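Local coordinates for protein putative glycyl-glycine endopeptidase lytM (Ruminococcus gnavus, PDB 3NYY) that is probably a metalloendopeptidase of the M23 family, of the glycyl-glycine endopeptidase (LytM) type, at residues D17-P22 with D111-E116; V150-W155 with G170-Y175. All blocks are in the same frame, centred on the assembly; numbering follows the deposited sequence.

In the fold
The two contacts follow one another along the chain: contact 1 closes at residue 116, before contact 2 opens at residue 150. Their centres lie 21 Å apart and their nearest atoms about 9 Å, so they do not touch. Contact 1 sets helix 16-20, from the stretch assigned to the LytM N-terminal family, against helix 113-117, which lies in sequence between strands 107-108 and 128-132. Those two strands belong to the same curled antiparallel sheet that carries contact 2, where strands 148-153 and 172-178 flank 162-166. Contact 1 thus joins the N-terminal helices to the sheet-bearing part of the molecule, whereas contact 2 is local packing on the sheet, within the M23 peptidase range.

Contact 1 of 2, residues D17-P22 with D111-E116; sequences DFRRQP and DSWMFE. With SO4 (sulfate ion), chain E.
At the junction of two short helices, the end of 16-20 and the start of 113-117, Trp113 packs its indole against Arg19 and Arg20. The carbonyl Arg19 O sits over one face of the ring, 3.6 Å above its plane and offset toward the rim. Trp113 CZ2 meets Arg19 CB at 3.8 Å, with Arg19 NE lying in the ring plane at the edge, while on the pyrrole side Trp113 CD1 comes within 3.7 Å of Arg20 CA. A chi1 of -170° swings the indole away from its own N and onto the end of helix 16-20. The Arg19 guanidinium stands at 75° to the ring and extends beyond it, where NH1 donates to sulfate O1 at 2.8 Å. Arg117 NH2 binds the same sulfate, so the anion, probably from the crystallisation liquor, is held between two neighbouring arginines.

Arg20 bends at chi3, and its NH2 makes a salt bridge of 3.1 Å to Asp17 OD1, in the guanidinium plane but above that of the carboxylate. Arg20 CD also rests near the selenium of Met114, present as selenomethionine and modelled in two conformers, so this touch is less certain. A water lies between the segments, 2.9 Å from Arg20 O and 2.8 Å from Asp111 OD2, with more acceptors around it than it has protons. Asp111 OD1 accepts from Trp113 N in an Asx turn that opens the second helix. Asn233 ND2 bonds to both Asp111 OD1 and Arg20 O, while Arg19 NE bonds to Ser231 O of strand 228-232, which Trp113 also touches. The arrangement is a helix end packed against a helix start through one buried tryptophan, joining the N-terminal helices to the M23 peptidase part of the fold.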
# COMPACT_ATOMS: atom_id res chain seq x y z
N ASP A 17 -4.65 -10.36 17.82
CA ASP A 17 -4.55 -11.29 16.71
C ASP A 17 -5.88 -11.41 15.92
O ASP A 17 -5.85 -11.58 14.72
CB ASP A 17 -4.11 -12.69 17.16
CG ASP A 17 -2.68 -12.76 17.62
OD1 ASP A 17 -1.85 -11.91 17.24
OD2 ASP A 17 -2.36 -13.70 18.37
N PHE A 18 -7.02 -11.29 16.59
CA PHE A 18 -8.27 -11.23 15.88
C PHE A 18 -8.35 -9.96 15.02
O PHE A 18 -8.73 -9.99 13.84
CB PHE A 18 -9.46 -11.31 16.83
CG PHE A 18 -10.78 -11.20 16.15
CD1 PHE A 18 -11.36 -12.34 15.57
CD2 PHE A 18 -11.41 -9.98 16.00
CE1 PHE A 18 -12.59 -12.25 14.91
CE2 PHE A 18 -12.63 -9.88 15.32
CZ PHE A 18 -13.22 -11.02 14.77
N ARG A 19 -7.99 -8.83 15.61
CA ARG A 19 -8.07 -7.57 14.87
C ARG A 19 -7.22 -7.58 13.62
O ARG A 19 -7.60 -6.98 12.60
CB ARG A 19 -7.75 -6.38 15.74
CG ARG A 19 -8.69 -6.21 16.88
CD ARG A 19 -8.27 -5.05 17.78
NE ARG A 19 -8.41 -3.76 17.10
CZ ARG A 19 -8.03 -2.59 17.57
NH1 ARG A 19 -7.42 -2.48 18.76
NH2 ARG A 19 -8.24 -1.47 16.87
N ARG A 20 -6.07 -8.25 13.71
CA ARG A 20 -5.16 -8.34 12.56
C ARG A 20 -5.66 -9.20 11.40
O ARG A 20 -5.27 -8.98 10.26
CB ARG A 20 -3.79 -8.81 13.07
CG ARG A 20 -2.70 -8.93 11.96
CD ARG A 20 -1.30 -9.10 12.53
NE ARG A 20 -1.25 -10.17 13.53
CZ ARG A 20 -0.96 -11.44 13.28
NH1 ARG A 20 -0.66 -11.86 12.06
NH2 ARG A 20 -1.00 -12.32 14.28
N GLN A 21 -6.53 -10.17 11.68
CA GLN A 21 -7.16 -11.05 10.68
C GLN A 21 -6.14 -11.83 9.88
O GLN A 21 -6.06 -11.69 8.68
CB GLN A 21 -8.07 -10.24 9.76
CG GLN A 21 -9.20 -9.54 10.44
CD GLN A 21 -10.45 -10.37 10.64
OE1 GLN A 21 -11.11 -10.76 9.67
NE2 GLN A 21 -10.79 -10.63 11.94
N PRO A 22 -5.32 -12.65 10.55
CA PRO A 22 -4.20 -13.32 9.83
C PRO A 22 -4.75 -14.44 8.93
O PRO A 22 -5.21 -15.44 9.43
CB PRO A 22 -3.35 -13.87 10.95
CG PRO A 22 -4.24 -14.02 12.11
CD PRO A 22 -5.32 -12.99 11.98
N ASP A 111 -1.82 -4.33 2.99
CA ASP A 111 -2.15 -4.58 4.40
C ASP A 111 -1.30 -3.67 5.26
O ASP A 111 -0.13 -3.97 5.52
CB ASP A 111 -1.88 -6.04 4.75
CG ASP A 111 -2.49 -6.46 6.09
OD1 ASP A 111 -2.85 -5.56 6.86
OD2 ASP A 111 -2.60 -7.69 6.32
N SER A 112 -1.89 -2.59 5.73
CA SER A 112 -1.15 -1.61 6.54
C SER A 112 -1.38 -1.75 8.04
O SER A 112 -0.92 -0.91 8.82
CB SER A 112 -1.56 -0.20 6.09
OG SER A 112 -2.96 -0.03 6.22
N TRP A 113 -2.09 -2.80 8.44
CA TRP A 113 -2.56 -2.95 9.81
C TRP A 113 -1.43 -2.87 10.83
O TRP A 113 -1.52 -2.14 11.80
CB TRP A 113 -3.32 -4.29 9.97
CG TRP A 113 -4.02 -4.34 11.30
CD1 TRP A 113 -3.63 -5.00 12.42
CD2 TRP A 113 -5.20 -3.64 11.62
NE1 TRP A 113 -4.54 -4.77 13.44
CE2 TRP A 113 -5.52 -3.95 12.95
CE3 TRP A 113 -6.07 -2.81 10.89
CZ2 TRP A 113 -6.63 -3.39 13.59
CZ3 TRP A 113 -7.18 -2.28 11.52
CH2 TRP A 113 -7.43 -2.56 12.86
N MSE A 114 -0.36 -3.61 10.61
CA MSE A 114 0.72 -3.64 11.59
C MSE A 114 1.54 -2.37 11.60
O MSE A 114 2.12 -2.03 12.65
CB MSE A 114 1.59 -4.87 11.38
CG MSE A 114 0.79 -6.11 11.55
SE MSE A 114 1.85 -7.58 12.16
CE MSE A 114 2.34 -8.43 10.61
N PHE A 115 1.57 -1.66 10.48
CA PHE A 115 2.25 -0.39 10.37
C PHE A 115 1.41 0.64 11.18
O PHE A 115 1.94 1.38 12.01
CB PHE A 115 2.45 -0.03 8.88
CG PHE A 115 3.28 -1.06 8.10
CD1 PHE A 115 2.73 -2.30 7.72
CD2 PHE A 115 4.62 -0.81 7.80
CE1 PHE A 115 3.51 -3.27 7.04
CE2 PHE A 115 5.39 -1.77 7.10
CZ PHE A 115 4.85 -3.00 6.74
N GLU A 116 0.08 0.62 11.00
CA GLU A 116 -0.84 1.57 11.67
C GLU A 116 -0.99 1.38 13.18
O GLU A 116 -1.11 2.36 13.92
CB GLU A 116 -2.24 1.51 11.03
CG GLU A 116 -2.30 2.16 9.66
CD GLU A 116 -3.54 1.80 8.84
OE1 GLU A 116 -4.54 1.28 9.41
OE2 GLU A 116 -3.51 2.03 7.62
S SO4 E . -6.67 0.84 20.91
O1 SO4 E . -7.34 0.05 19.88
O2 SO4 E . -7.39 2.10 21.05
O3 SO4 E . -6.65 0.08 22.16
O4 SO4 E . -5.29 1.12 20.51
O HOH W 1 -3.54 -9.64 8.08

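Contact 2 of 2, residues V150-W155 with G170-Y175; sequences VTEKGW and GAYFYY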
# COMPACT_ATOMS: atom_id res chain seq x y z
N VAL A 150 -27.85 3.10 6.17
CA VAL A 150 -26.97 4.26 6.36
C VAL A 150 -27.11 4.72 7.80
O VAL A 150 -28.18 5.18 8.21
CB VAL A 150 -27.30 5.44 5.41
CG1 VAL A 150 -26.32 6.61 5.67
CG2 VAL A 150 -27.27 4.99 3.94
N THR A 151 -26.04 4.57 8.57
CA THR A 151 -25.96 4.86 10.00
C THR A 151 -25.38 6.23 10.31
O THR A 151 -25.78 6.87 11.29
CB THR A 151 -25.08 3.80 10.69
OG1 THR A 151 -25.66 2.51 10.45
CG2 THR A 151 -24.94 4.04 12.20
N GLU A 152 -24.36 6.63 9.53
CA GLU A 152 -23.79 7.96 9.66
C GLU A 152 -23.51 8.52 8.28
O GLU A 152 -23.19 7.77 7.34
CB GLU A 152 -22.50 7.92 10.50
CG GLU A 152 -22.76 7.69 11.99
CD GLU A 152 -21.50 7.66 12.84
OE1 GLU A 152 -20.52 7.01 12.44
OE2 GLU A 152 -21.50 8.29 13.93
N LYS A 153 -23.62 9.84 8.16
CA LYS A 153 -23.33 10.52 6.91
C LYS A 153 -22.96 11.96 7.21
O LYS A 153 -23.77 12.71 7.78
CB LYS A 153 -24.50 10.49 5.96
CG LYS A 153 -24.19 11.13 4.58
CD LYS A 153 -25.49 11.46 3.87
CE LYS A 153 -25.24 12.13 2.49
NZ LYS A 153 -26.45 12.89 2.07
N GLY A 154 -21.74 12.33 6.88
CA GLY A 154 -21.31 13.72 7.03
C GLY A 154 -19.83 13.85 7.21
O GLY A 154 -19.09 12.88 7.13
N TRP A 155 -19.40 15.08 7.51
CA TRP A 155 -18.01 15.37 7.63
C TRP A 155 -17.43 14.93 8.97
O TRP A 155 -18.04 15.16 10.02
CB TRP A 155 -17.84 16.90 7.57
CG TRP A 155 -16.41 17.36 7.61
CD1 TRP A 155 -15.75 17.86 8.69
CD2 TRP A 155 -15.51 17.41 6.52
NE1 TRP A 155 -14.47 18.20 8.33
CE2 TRP A 155 -14.30 17.92 7.00
CE3 TRP A 155 -15.61 17.04 5.17
CZ2 TRP A 155 -13.18 18.07 6.18
CZ3 TRP A 155 -14.52 17.24 4.36
CH2 TRP A 155 -13.33 17.73 4.85
N GLY A 170 -24.11 -7.15 11.59
CA GLY A 170 -23.79 -6.23 12.67
C GLY A 170 -22.54 -5.38 12.56
O GLY A 170 -22.29 -4.52 13.41
N ALA A 171 -21.75 -5.61 11.54
CA ALA A 171 -20.57 -4.78 11.37
C ALA A 171 -20.91 -3.42 10.78
O ALA A 171 -21.91 -3.24 10.10
CB ALA A 171 -19.52 -5.48 10.49
N TYR A 172 -20.06 -2.45 11.11
CA TYR A 172 -20.17 -1.09 10.58
C TYR A 172 -19.05 -0.93 9.55
O TYR A 172 -17.87 -1.03 9.88
CB TYR A 172 -19.98 -0.11 11.73
CG TYR A 172 -20.05 1.35 11.34
CD1 TYR A 172 -18.91 2.01 11.00
CD2 TYR A 172 -21.21 2.08 11.46
CE1 TYR A 172 -18.92 3.36 10.66
CE2 TYR A 172 -21.22 3.45 11.14
CZ TYR A 172 -20.08 4.07 10.77
OH TYR A 172 -20.05 5.43 10.46
N PHE A 173 -19.45 -0.66 8.30
CA PHE A 173 -18.51 -0.42 7.21
C PHE A 173 -18.38 1.08 7.00
O PHE A 173 -19.36 1.77 6.78
CB PHE A 173 -19.02 -1.12 5.94
CG PHE A 173 -18.82 -2.61 5.99
CD1 PHE A 173 -19.61 -3.45 6.77
CD2 PHE A 173 -17.79 -3.17 5.25
CE1 PHE A 173 -19.34 -4.83 6.82
CE2 PHE A 173 -17.54 -4.51 5.27
CZ PHE A 173 -18.30 -5.36 6.07
N TYR A 174 -17.13 1.57 7.06
CA TYR A 174 -16.81 2.97 7.08
C TYR A 174 -16.10 3.36 5.82
O TYR A 174 -15.08 2.75 5.52
CB TYR A 174 -15.92 3.21 8.31
CG TYR A 174 -15.35 4.60 8.50
CD1 TYR A 174 -16.18 5.68 8.80
CD2 TYR A 174 -13.99 4.84 8.43
CE1 TYR A 174 -15.62 6.94 9.00
CE2 TYR A 174 -13.46 6.09 8.66
CZ TYR A 174 -14.28 7.14 8.95
OH TYR A 174 -13.76 8.41 9.16
N TYR A 175 -16.63 4.35 5.10
CA TYR A 175 -16.09 4.78 3.80
C TYR A 175 -15.77 6.25 3.92
O TYR A 175 -16.67 7.07 4.15
CB TYR A 175 -17.11 4.56 2.68
CG TYR A 175 -17.61 3.13 2.54
CD1 TYR A 175 -18.62 2.65 3.39
CD2 TYR A 175 -17.17 2.31 1.51
CE1 TYR A 175 -19.12 1.35 3.28
CE2 TYR A 175 -17.66 1.03 1.37
CZ TYR A 175 -18.63 0.53 2.26
OH TYR A 175 -19.06 -0.80 2.11
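The Tyr172 ring is met at its edge by Thr151, whose methyl CG2 lies in the ring plane and 3.9 Å from CE2. Thr151 CB approaches that same ring carbon, so the threonine lies alongside the rim. The Glu152 side chain crosses the tyrosine at about a right angle, its carboxylate plane turned 78° from the ring. Its OE1 is 2.6 Å from Tyr172 OH, a close polar approach, while Glu152 CB comes within 3.5 Å of the same hydroxyl. The phenol oxygen thus meets both the root and the tip of the glutamate side chain. Tyr172 has CG anti to the backbone N (chi1 179°), which carries the ring across toward strand 148-153 and sets its hydroxyl beside Glu152. Thr151 and Glu152 were each modelled in two conformers, so the details hold for one of them.

The polar end of Thr151 is engaged elsewhere: OG1 is hydrogen-bonded to Thr166 OG1. Glu152 OE1 also has Arg162 as a long, weak ion-pair partner, and a bound nonaethylene glycol, probably from the crystallisation liquor, lies about 3 Å from the glutamate side chain. Replacing Tyr172 with alanine would probably open a gap beside the Thr151 methyl and deprive the Glu152 carboxylate of its neighbouring hydroxyl.

The backbones stay well apart, with the CA atoms of Thr151 and Tyr172 8.3 Å from each other, because strand 162-166 runs between them. It is antiparallel to both, and Tyr172 also packs on its Thr166. Where Thr151 and Glu152 both face Gly164, strand 148-153 makes a classic beta bulge. On its far side that strand pairs with 189-190, while 172-178 continues the curled sheet by pairing with 216-225.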